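Local coordinates for envelope polyprotein (Puumala orthohantavirus, PDB 5FXU), which forms, as the Gn glycoprotein ectodomain, part of the antigenic surface of the hantavirus and probably works together with the partner glycoprotein in cell entry, at residues N87-P95 and T108-C116. Sequence-based numbering, arbitrary orientation.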
ATOM      1  N   ASN A  87      -8.015   4.688 -17.472  1.00 51.42           N
ATOM      2  CA  ASN A  87      -6.576   4.531 -17.278  1.00 52.12           C
ATOM      3  C   ASN A  87      -6.120   5.571 -16.297  1.00 51.12           C
ATOM      4  O   ASN A  87      -6.452   6.724 -16.440  1.00 52.72           O
ATOM      5  CB  ASN A  87      -5.820   4.673 -18.592  1.00 53.58           C
ATOM      6  CG  ASN A  87      -5.958   3.444 -19.464  1.00 55.42           C
ATOM      7  OD1 ASN A  87      -5.375   2.397 -19.174  1.00 59.57           O
ATOM      8  ND2 ASN A  87      -6.728   3.548 -20.516  1.00 56.50           N
ATOM      9  N   LEU A  88      -5.400   5.146 -15.271  1.00 49.64           N
ATOM     10  CA  LEU A  88      -4.781   6.057 -14.320  1.00 49.81           C
ATOM     11  C   LEU A  88      -3.278   5.980 -14.546  1.00 49.93           C
ATOM     12  O   LEU A  88      -2.801   5.045 -15.193  1.00 48.91           O
ATOM     13  CB  LEU A  88      -5.156   5.655 -12.884  1.00 49.22           C
ATOM     14  CG  LEU A  88      -6.653   5.774 -12.532  1.00 49.37           C
ATOM     15  CD1 LEU A  88      -6.937   5.241 -11.134  1.00 48.34           C
ATOM     16  CD2 LEU A  88      -7.151   7.208 -12.636  1.00 50.49           C
ATOM     17  N   ARG A  89      -2.537   6.963 -14.048  1.00 50.41           N
ATOM     18  CA  ARG A  89      -1.093   6.855 -14.007  1.00 52.49           C
ATOM     19  C   ARG A  89      -0.542   7.245 -12.684  1.00 48.67           C
ATOM     20  O   ARG A  89      -1.164   8.012 -11.955  1.00 46.43           O
ATOM     21  CB  ARG A  89      -0.431   7.815 -14.982  1.00 58.40           C
ATOM     22  CG  ARG A  89      -0.881   7.840 -16.426  1.00 65.52           C
ATOM     23  CD  ARG A  89      -0.094   8.952 -17.148  1.00 71.57           C
ATOM     24  NE  ARG A  89      -0.055   8.828 -18.612  1.00 77.83           N
ATOM     25  CZ  ARG A  89       0.770   8.039 -19.318  1.00 80.97           C
ATOM     26  NH1 ARG A  89       1.653   7.242 -18.715  1.00 78.66           N
ATOM     27  NH2 ARG A  89       0.692   8.025 -20.655  1.00 84.16           N
ATOM     28  N   GLY A  90       0.677   6.766 -12.414  1.00 45.72           N
ATOM     29  CA  GLY A  90       1.393   7.155 -11.207  1.00 43.99           C
ATOM     30  C   GLY A  90       1.011   6.405  -9.940  1.00 41.68           C
ATOM     31  O   GLY A  90       1.628   6.625  -8.904  1.00 43.49           O
ATOM     32  N   LEU A  91       0.026   5.516  -9.997  1.00 39.79           N
ATOM     33  CA  LEU A  91      -0.379   4.786  -8.803  1.00 39.65           C
ATOM     34  C   LEU A  91       0.649   3.716  -8.451  1.00 39.66           C
ATOM     35  O   LEU A  91       1.427   3.277  -9.305  1.00 37.76           O
ATOM     36  CB  LEU A  91      -1.766   4.163  -8.934  1.00 39.89           C
ATOM     37  CG  LEU A  91      -2.890   5.133  -8.576  1.00 41.13           C
ATOM     38  CD1 LEU A  91      -3.053   6.201  -9.643  1.00 42.41           C
ATOM     39  CD2 LEU A  91      -4.192   4.386  -8.365  1.00 41.44           C
ATOM     40  N   CYS A  92       0.641   3.326  -7.175  1.00 40.27           N
ATOM     41  CA  CYS A  92       1.542   2.316  -6.663  1.00 40.81           C
ATOM     42  C   CYS A  92       1.147   0.918  -7.094  1.00 39.50           C
ATOM     43  O   CYS A  92       0.681   0.137  -6.288  1.00 39.89           O
ATOM     44  CB  CYS A  92       1.676   2.421  -5.122  1.00 40.77           C
ATOM     45  SG  CYS A  92       2.440   3.951  -4.514  1.00 43.03           S
ATOM     46  N   LEU A  93       1.380   0.633  -8.368  1.00 41.02           N
ATOM     47  CA  LEU A  93       1.306  -0.705  -8.953  1.00 42.95           C
ATOM     48  C   LEU A  93       2.722  -1.048  -9.356  1.00 42.39           C
ATOM     49  O   LEU A  93       3.160  -0.762 -10.472  1.00 46.08           O
ATOM     50  CB  LEU A  93       0.432  -0.758 -10.208  1.00 44.20           C
ATOM     51  CG  LEU A  93      -1.052  -0.966 -10.038  1.00 45.82           C
ATOM     52  CD1 LEU A  93      -1.657   0.320  -9.513  1.00 46.10           C
ATOM     53  CD2 LEU A  93      -1.686  -1.341 -11.369  1.00 47.67           C
ATOM     54  N   VAL A  94       3.435  -1.671  -8.454  1.00 39.52           N
ATOM     55  CA  VAL A  94       4.842  -1.893  -8.638  1.00 38.64           C
ATOM     56  C   VAL A  94       5.008  -3.296  -9.235  1.00 38.24           C
ATOM     57  O   VAL A  94       4.373  -4.243  -8.787  1.00 37.08           O
ATOM     58  CB  VAL A  94       5.565  -1.731  -7.293  1.00 38.14           C
ATOM     59  CG1 VAL A  94       7.062  -1.827  -7.487  1.00 38.68           C
ATOM     60  CG2 VAL A  94       5.198  -0.391  -6.667  1.00 37.13           C
ATOM     61  N   PRO A  95       5.825  -3.430 -10.286  1.00 39.50           N
ATOM     62  CA  PRO A  95       6.003  -4.765 -10.857  1.00 39.88           C
ATOM     63  C   PRO A  95       6.795  -5.661  -9.946  1.00 39.15           C
ATOM     64  O   PRO A  95       7.522  -5.170  -9.088  1.00 39.09           O
ATOM     65  CB  PRO A  95       6.795  -4.516 -12.146  1.00 40.82           C
ATOM     66  CG  PRO A  95       6.586  -3.082 -12.460  1.00 41.21           C
ATOM     67  CD  PRO A  95       6.456  -2.397 -11.130  1.00 40.81           C
ATOM     68  N   THR A 108      14.900   4.262  -7.603  1.00 42.55           N
ATOM     69  CA  THR A 108      14.035   4.902  -6.638  1.00 41.19           C
ATOM     70  C   THR A 108      12.595   4.731  -7.150  1.00 40.48           C
ATOM     71  O   THR A 108      12.333   4.906  -8.336  1.00 40.19           O
ATOM     72  CB  THR A 108      14.418   6.380  -6.503  1.00 41.01           C
ATOM     73  OG1 THR A 108      15.688   6.468  -5.853  1.00 41.35           O
ATOM     74  CG2 THR A 108      13.392   7.170  -5.670  1.00 40.49           C
ATOM     75  N   ILE A 109      11.693   4.349  -6.257  1.00 39.55           N
ATOM     76  CA  ILE A 109      10.272   4.197  -6.571  1.00 39.98           C
ATOM     77  C   ILE A 109       9.554   5.358  -5.928  1.00 37.52           C
ATOM     78  O   ILE A 109       9.690   5.590  -4.729  1.00 36.29           O
ATOM     79  CB  ILE A 109       9.673   2.876  -6.037  1.00 41.93           C
ATOM     80  CG1 ILE A 109      10.281   1.671  -6.741  1.00 43.44           C
ATOM     81  CG2 ILE A 109       8.161   2.820  -6.263  1.00 43.44           C
ATOM     82  CD1 ILE A 109      11.593   1.195  -6.136  1.00 44.73           C
ATOM     83  N   ALA A 110       8.814   6.098  -6.742  1.00 37.63           N
ATOM     84  CA  ALA A 110       7.967   7.186  -6.268  1.00 37.45           C
ATOM     85  C   ALA A 110       6.618   7.021  -6.952  1.00 37.86           C
ATOM     86  O   ALA A 110       6.552   7.003  -8.169  1.00 39.27           O
ATOM     87  CB  ALA A 110       8.572   8.534  -6.583  1.00 37.55           C
ATOM     88  N   CYS A 111       5.564   6.895  -6.152  1.00 37.04           N
ATOM     89  CA  CYS A 111       4.223   6.616  -6.628  1.00 36.82           C
ATOM     90  C   CYS A 111       3.222   7.084  -5.567  1.00 35.95           C
ATOM     91  O   CYS A 111       3.624   7.513  -4.489  1.00 36.71           O
ATOM     92  CB  CYS A 111       4.069   5.126  -6.897  1.00 37.71           C
ATOM     93  SG  CYS A 111       4.307   4.058  -5.442  1.00 39.97           S
ATOM     94  N   PHE A 112       1.927   7.097  -5.884  1.00 36.18           N
ATOM     95  CA  PHE A 112       0.911   7.522  -4.892  1.00 34.54           C
ATOM     96  C   PHE A 112      -0.254   6.561  -4.856  1.00 32.87           C
ATOM     97  O   PHE A 112      -0.461   5.815  -5.792  1.00 31.44           O
ATOM     98  CB  PHE A 112       0.478   8.976  -5.111  1.00 34.78           C
ATOM     99  CG  PHE A 112      -0.054   9.240  -6.474  1.00 36.43           C
ATOM    100  CD1 PHE A 112       0.800   9.531  -7.544  1.00 36.93           C
ATOM    101  CD2 PHE A 112      -1.420   9.171  -6.701  1.00 36.94           C
ATOM    102  CE1 PHE A 112       0.285   9.752  -8.810  1.00 37.78           C
ATOM    103  CE2 PHE A 112      -1.939   9.392  -7.959  1.00 37.84           C
ATOM    104  CZ  PHE A 112      -1.090   9.674  -9.018  1.00 38.82           C
ATOM    105  N   ASP A 113      -0.935   6.516  -3.720  1.00 32.24           N
ATOM    106  CA  ASP A 113      -2.233   5.856  -3.599  1.00 32.96           C
ATOM    107  C   ASP A 113      -3.281   6.966  -3.388  1.00 33.01           C
ATOM    108  O   ASP A 113      -2.908   8.110  -3.110  1.00 33.68           O
ATOM    109  CB  ASP A 113      -2.224   4.822  -2.438  1.00 33.44           C
ATOM    110  CG  ASP A 113      -3.319   3.719  -2.596  1.00 34.62           C
ATOM    111  OD1 ASP A 113      -4.227   3.924  -3.458  1.00 34.65           O
ATOM    112  OD2 ASP A 113      -3.274   2.655  -1.860  1.00 33.72           O
ATOM    113  N   LEU A 114      -4.568   6.632  -3.500  1.00 32.44           N
ATOM    114  CA  LEU A 114      -5.661   7.621  -3.426  1.00 32.69           C
ATOM    115  C   LEU A 114      -6.652   7.230  -2.346  1.00 31.19           C
ATOM    116  O   LEU A 114      -7.023   6.079  -2.254  1.00 30.17           O
ATOM    117  CB  LEU A 114      -6.411   7.705  -4.741  1.00 33.19           C
ATOM    118  CG  LEU A 114      -5.594   8.039  -5.978  1.00 34.76           C
ATOM    119  CD1 LEU A 114      -6.411   7.847  -7.247  1.00 36.32           C
ATOM    120  CD2 LEU A 114      -5.090   9.457  -5.875  1.00 35.70           C
ATOM    121  N   SER A 115      -7.041   8.207  -1.532  1.00 30.15           N
ATOM    122  CA  SER A 115      -8.024   8.039  -0.494  1.00 30.20           C
ATOM    123  C   SER A 115      -9.065   9.087  -0.835  1.00 31.38           C
ATOM    124  O   SER A 115      -8.777  10.280  -0.747  1.00 32.46           O
ATOM    125  CB  SER A 115      -7.441   8.291   0.898  1.00 29.39           C
ATOM    126  OG  SER A 115      -6.437   7.353   1.202  1.00 28.62           O
ATOM    127  N   CYS A 116     -10.260   8.636  -1.202  1.00 31.20           N
ATOM    128  CA  CYS A 116     -11.253   9.480  -1.851  1.00 32.64           C
ATOM    129  C   CYS A 116     -12.673   9.330  -1.275  1.00 31.18           C
ATOM    130  O   CYS A 116     -13.087   8.246  -0.868  1.00 29.46           O
ATOM    131  CB  CYS A 116     -11.340   9.085  -3.309  1.00 34.53           C
ATOM    132  SG  CYS A 116      -9.794   9.053  -4.220  1.00 36.56           S
TER
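The carbonyl oxygen of Phe-112 is met by two neighbouring groups of the other segment. Cys-92 N donates a hydrogen bond to Phe-112 O, arriving from above the carbonyl plane and bent to 137° at the hydrogen. Leu-91 CA brings a CA-H...O contact to the same Phe-112 O at 3.2 Å. In return Phe-112 N donates a straighter bond (160°) to Gly-90 O. These links make a single beta bridge between Leu-91 and Phe-112, where the loop leaving strand 79-89 touches strand 107-116 and then departs through an inverse gamma turn centred on Cys-92. Next to the bridge, the Cys-92 and Cys-111 sulfurs close a disulfide, reached because Cys-111 SG stands between its own backbone N and carbonyl carbon.

Phe-112 adopts the same kind of first torsion (chi1 57°), which swings its ring back over the loop. Leu-91 N lies over one ring face, although its hydrogen bond goes to Gln-55 OE1. Arg-89 O comes within 3.4 Å of Phe-112 CZ, and Leu-91 CD1 meets Phe-112 CE2 at 3.8 Å. Gly-90, at positive phi, runs close along the ring, with Gly-90 O 3.3 Å from Phe-112 CD1. Beyond the ring, Leu-91 CD2 packs loosely on Leu-114 CD1; Leu-91 also touches Phe-57 of strand 54-64, and Leu-114 touches Trp-323. A covalent bond, two backbone hydrogen bonds and a buried aromatic ring thus converge on a few consecutive residues, fixing an otherwise irregular loop to strand 107-116 within the Gn head.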